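PDB 4P47: TRAP dicarboxylate transporter, DctP subunit from Ochrobactrum anthropi, which probably serves as the periplasmic solute-binding subunit of a TRAP transporter, capturing a small solute, perhaps a dicarboxylate, for uptake into the cell. Local coordinates for residues 178-187 and 304-315. Residues are numbered along the deposited sequence; the frame is centred on the assembly and turned at random.
Sequences PVPVALFNAL and LRDAVKPIIDKF
Leu304 meets Leu187 methyl to methyl, CD2 to CD2 at 4.0 Å, where helical segments 178-186 and 304-312 of the DctP-type, periplasmic-binding-protein fold pack with 125° between their N-to-C directions and axes 9.3 Å apart at closest approach. The two side chains cross at about a right angle, and Leu164 of helix 164-167 touches both. Further along, the carbonyls of Ala307 and Ala186 share one water, which donates to each and is the polar link in an otherwise apolar interface. Val308 and Ala186 form the nearest CA pair, 5.6 Å apart from CA to CA. Val308 CG1, anti to the carbonyl carbon (chi1 -55°), presses on Leu187 CD2 at 3.6 Å and also meets Ala186 CB and Leu183 CD1. Ile311 straddles two alanines one turn apart: CG1 rests on Ala186 CB, CG2 on Ala182 CB. Ile312 CD1 comes loosely up to Leu183 CA, and its side chain also touches Pro111. Phe315 covers the first turn of helix 178-186. Val179 CG2 stands over the ring centre in a CH-pi contact, 3.8 Å from the centroid, and Lys314 CG covers the opposite face. An alanine in place of Phe315 would probably open a gap beside Pro178 and Ala182 and leave Val179 CG2 without its aromatic partner. At the ring's edge, Ala182 CB lies in plane, 3.8 Å from Phe315 CZ.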
loop_
_atom_site.group_PDB
_atom_site.type_symbol
_atom_site.label_atom_id
_atom_site.label_comp_id
_atom_site.label_asym_id
_atom_site.label_seq_id
_atom_site.Cartn_x
_atom_site.Cartn_y
_atom_site.Cartn_z
ATOM N N PRO A 178 4.969 -9.088 -11.552
ATOM C CA PRO A 178 6.138 -8.748 -12.382
ATOM C C PRO A 178 7.020 -7.599 -11.860
ATOM O O PRO A 178 8.240 -7.705 -11.996
ATOM C CB PRO A 178 5.516 -8.407 -13.738
ATOM C CG PRO A 178 4.274 -9.251 -13.783
ATOM C CD PRO A 178 3.751 -9.279 -12.361
ATOM N N VAL A 179 6.450 -6.548 -11.276
ATOM C CA VAL A 179 7.275 -5.433 -10.844
ATOM C C VAL A 179 8.280 -5.827 -9.744
ATOM O O VAL A 179 9.469 -5.574 -9.891
ATOM C CB VAL A 179 6.425 -4.197 -10.468
ATOM C CG1 VAL A 179 7.302 -3.100 -9.915
ATOM C CG2 VAL A 179 5.661 -3.702 -11.693
ATOM N N PRO A 180 7.821 -6.432 -8.636
ATOM C CA PRO A 180 8.812 -6.732 -7.596
ATOM C C PRO A 180 9.853 -7.750 -8.055
ATOM O O PRO A 180 10.997 -7.667 -7.629
ATOM C CB PRO A 180 7.961 -7.277 -6.439
ATOM C CG PRO A 180 6.658 -7.667 -7.039
ATOM C CD PRO A 180 6.440 -6.702 -8.181
ATOM N N VAL A 181 9.484 -8.688 -8.912
ATOM C CA VAL A 181 10.472 -9.643 -9.400
ATOM C C VAL A 181 11.512 -8.918 -10.261
ATOM O O VAL A 181 12.715 -9.157 -10.121
ATOM C CB VAL A 181 9.783 -10.765 -10.197
ATOM C CG1 VAL A 181 10.805 -11.629 -10.901
ATOM C CG2 VAL A 181 8.931 -11.624 -9.290
ATOM N N ALA A 182 11.064 -8.019 -11.134
ATOM C CA ALA A 182 11.996 -7.230 -11.936
ATOM C C ALA A 182 12.900 -6.384 -11.034
ATOM O O ALA A 182 14.113 -6.320 -11.227
ATOM C CB ALA A 182 11.239 -6.330 -12.928
ATOM N N LEU A 183 12.299 -5.748 -10.039
ATOM C CA LEU A 183 13.018 -4.863 -9.116
ATOM C C LEU A 183 14.139 -5.599 -8.400
ATOM O O LEU A 183 15.288 -5.163 -8.393
ATOM C CB LEU A 183 12.037 -4.292 -8.084
ATOM C CG LEU A 183 12.657 -3.601 -6.871
ATOM C CD1 LEU A 183 13.498 -2.392 -7.282
ATOM C CD2 LEU A 183 11.565 -3.218 -5.907
ATOM N N PHE A 184 13.816 -6.729 -7.789
ATOM C CA PHE A 184 14.824 -7.388 -6.972
ATOM C C PHE A 184 15.909 -8.039 -7.823
ATOM O O PHE A 184 17.081 -8.035 -7.444
ATOM C CB PHE A 184 14.156 -8.296 -5.929
ATOM C CG PHE A 184 13.738 -7.515 -4.702
ATOM C CD1 PHE A 184 14.641 -7.290 -3.677
ATOM C CD2 PHE A 184 12.496 -6.916 -4.635
ATOM C CE1 PHE A 184 14.280 -6.507 -2.582
ATOM C CE2 PHE A 184 12.132 -6.133 -3.560
ATOM C CZ PHE A 184 13.015 -5.932 -2.544
ATOM N N ASN A 185 15.550 -8.528 -9.005
ATOM C CA ASN A 185 16.592 -8.995 -9.942
ATOM C C ASN A 185 17.491 -7.841 -10.368
ATOM O O ASN A 185 18.699 -8.006 -10.449
ATOM C CB ASN A 185 15.999 -9.686 -11.166
ATOM C CG ASN A 185 15.648 -11.111 -10.910
ATOM O OD1 ASN A 185 16.508 -11.979 -10.857
ATOM N ND2 ASN A 185 14.377 -11.379 -10.751
ATOM N N ALA A 186 16.922 -6.676 -10.650
ATOM C CA ALA A 186 17.716 -5.507 -11.025
ATOM C C ALA A 186 18.677 -5.100 -9.913
ATOM O O ALA A 186 19.742 -4.520 -10.173
ATOM C CB ALA A 186 16.796 -4.327 -11.380
ATOM N N LEU A 187 18.291 -5.378 -8.670
ATOM C CA LEU A 187 19.126 -5.070 -7.504
ATOM C C LEU A 187 20.175 -6.158 -7.226
ATOM O O LEU A 187 20.963 -6.018 -6.277
ATOM C CB LEU A 187 18.247 -4.864 -6.271
ATOM C CG LEU A 187 17.326 -3.645 -6.282
ATOM C CD1 LEU A 187 16.323 -3.721 -5.134
ATOM C CD2 LEU A 187 18.139 -2.368 -6.232
ATOM N N LEU A 304 19.748 4.047 -6.082
ATOM C CA LEU A 304 19.020 2.785 -6.282
ATOM C C LEU A 304 17.967 2.938 -7.371
ATOM O O LEU A 304 17.878 2.112 -8.298
ATOM C CB LEU A 304 18.347 2.322 -4.985
ATOM C CG LEU A 304 19.332 1.876 -3.917
ATOM C CD1 LEU A 304 18.615 1.690 -2.597
ATOM C CD2 LEU A 304 20.052 0.600 -4.312
ATOM N N ARG A 305 17.211 4.034 -7.316
ATOM C CA ARG A 305 16.210 4.318 -8.323
ATOM C C ARG A 305 16.833 4.356 -9.721
ATOM O O ARG A 305 16.317 3.758 -10.665
ATOM C CB ARG A 305 15.537 5.650 -8.020
ATOM C CG ARG A 305 14.374 5.969 -8.952
ATOM C CD ARG A 305 13.824 7.389 -8.715
ATOM N NE ARG A 305 13.326 7.569 -7.364
ATOM C CZ ARG A 305 13.866 8.342 -6.427
ATOM N NH1 ARG A 305 14.942 9.077 -6.667
ATOM N NH2 ARG A 305 13.299 8.396 -5.238
ATOM N N ASP A 306 17.960 5.045 -9.852
ATOM C CA ASP A 306 18.614 5.188 -11.155
ATOM C C ASP A 306 19.155 3.845 -11.642
ATOM O O ASP A 306 19.123 3.552 -12.835
ATOM C CB ASP A 306 19.728 6.238 -11.110
ATOM C CG ASP A 306 19.191 7.665 -10.955
ATOM O OD1 ASP A 306 17.978 7.879 -11.128
ATOM O OD2 ASP A 306 19.998 8.567 -10.660
ATOM N N ALA A 307 19.634 3.008 -10.728
ATOM C CA ALA A 307 20.169 1.711 -11.102
ATOM C C ALA A 307 19.090 0.780 -11.632
ATOM O O ALA A 307 19.360 -0.072 -12.475
ATOM C CB ALA A 307 20.906 1.068 -9.925
ATOM N N VAL A 308 17.858 0.941 -11.163
ATOM C CA VAL A 308 16.806 0.039 -11.586
ATOM C C VAL A 308 15.937 0.618 -12.704
ATOM O O VAL A 308 15.202 -0.113 -13.363
ATOM C CB VAL A 308 15.920 -0.467 -10.399
ATOM C CG1 VAL A 308 16.809 -1.096 -9.327
ATOM C CG2 VAL A 308 15.067 0.633 -9.806
ATOM N N LYS A 309 16.063 1.914 -12.970
ATOM C CA LYS A 309 15.204 2.557 -13.949
ATOM C C LYS A 309 15.179 1.875 -15.323
ATOM O O LYS A 309 14.106 1.716 -15.901
ATOM C CB LYS A 309 15.612 4.018 -14.133
ATOM C CG LYS A 309 14.703 4.738 -15.119
ATOM C CD LYS A 309 15.018 6.218 -15.234
ATOM C CE LYS A 309 13.954 6.949 -16.054
ATOM N NZ LYS A 309 13.884 6.450 -17.462
ATOM N N PRO A 310 16.348 1.510 -15.878
ATOM C CA PRO A 310 16.264 0.914 -17.225
ATOM C C PRO A 310 15.459 -0.394 -17.271
ATOM O O PRO A 310 14.889 -0.730 -18.312
ATOM C CB PRO A 310 17.729 0.663 -17.604
ATOM C CG PRO A 310 18.527 1.597 -16.724
ATOM C CD PRO A 310 17.738 1.687 -15.431
ATOM N N ILE A 311 15.409 -1.112 -16.155
ATOM C CA ILE A 311 14.610 -2.324 -16.055
ATOM C C ILE A 311 13.136 -1.945 -15.893
ATOM O O ILE A 311 12.273 -2.450 -16.605
ATOM C CB ILE A 311 15.081 -3.205 -14.870
ATOM C CG1 ILE A 311 16.431 -3.859 -15.182
ATOM C CG2 ILE A 311 14.072 -4.299 -14.570
ATOM C CD1 ILE A 311 17.638 -2.957 -14.963
ATOM N N ILE A 312 12.864 -1.041 -14.960
ATOM C CA ILE A 312 11.504 -0.633 -14.625
ATOM C C ILE A 312 10.807 0.063 -15.789
ATOM O O ILE A 312 9.599 -0.010 -15.905
ATOM C CB ILE A 312 11.514 0.268 -13.353
ATOM C CG1 ILE A 312 12.099 -0.505 -12.164
ATOM C CG2 ILE A 312 10.117 0.801 -13.053
ATOM C CD1 ILE A 312 11.418 -1.830 -11.875
ATOM N N ASP A 313 11.580 0.688 -16.688
ATOM C CA ASP A 313 11.003 1.358 -17.849
ATOM C C ASP A 313 10.202 0.396 -18.736
ATOM O O ASP A 313 9.370 0.829 -19.528
ATOM C CB ASP A 313 12.098 2.033 -18.702
ATOM C CG ASP A 313 12.561 3.374 -18.130
ATOM O OD1 ASP A 313 11.853 4.009 -17.316
ATOM O OD2 ASP A 313 13.677 3.785 -18.518
ATOM N N LYS A 314 10.434 -0.906 -18.606
ATOM C CA LYS A 314 9.738 -1.898 -19.423
ATOM C C LYS A 314 8.238 -1.958 -19.153
ATOM O O LYS A 314 7.479 -2.436 -19.990
ATOM C CB LYS A 314 10.333 -3.294 -19.189
ATOM C CG LYS A 314 9.885 -3.990 -17.872
ATOM C CD LYS A 314 10.400 -5.420 -17.762
ATOM C CE LYS A 314 11.931 -5.471 -17.721
ATOM N NZ LYS A 314 12.470 -6.869 -17.606
ATOM N N PHE A 315 7.812 -1.493 -17.989
ATOM C CA PHE A 315 6.385 -1.499 -17.651
ATOM C C PHE A 315 5.616 -0.294 -18.177
ATOM O O PHE A 315 4.379 -0.248 -18.100
ATOM C CB PHE A 315 6.193 -1.596 -16.137
ATOM C CG PHE A 315 6.807 -2.826 -15.555
ATOM C CD1 PHE A 315 6.247 -4.067 -15.796
ATOM C CD2 PHE A 315 7.973 -2.754 -14.816
ATOM C CE1 PHE A 315 6.844 -5.220 -15.292
ATOM C CE2 PHE A 315 8.571 -3.912 -14.311
ATOM C CZ PHE A 315 8.001 -5.132 -14.549
HETATM O O HOH W 1 20.577 -2.741 -12.128
#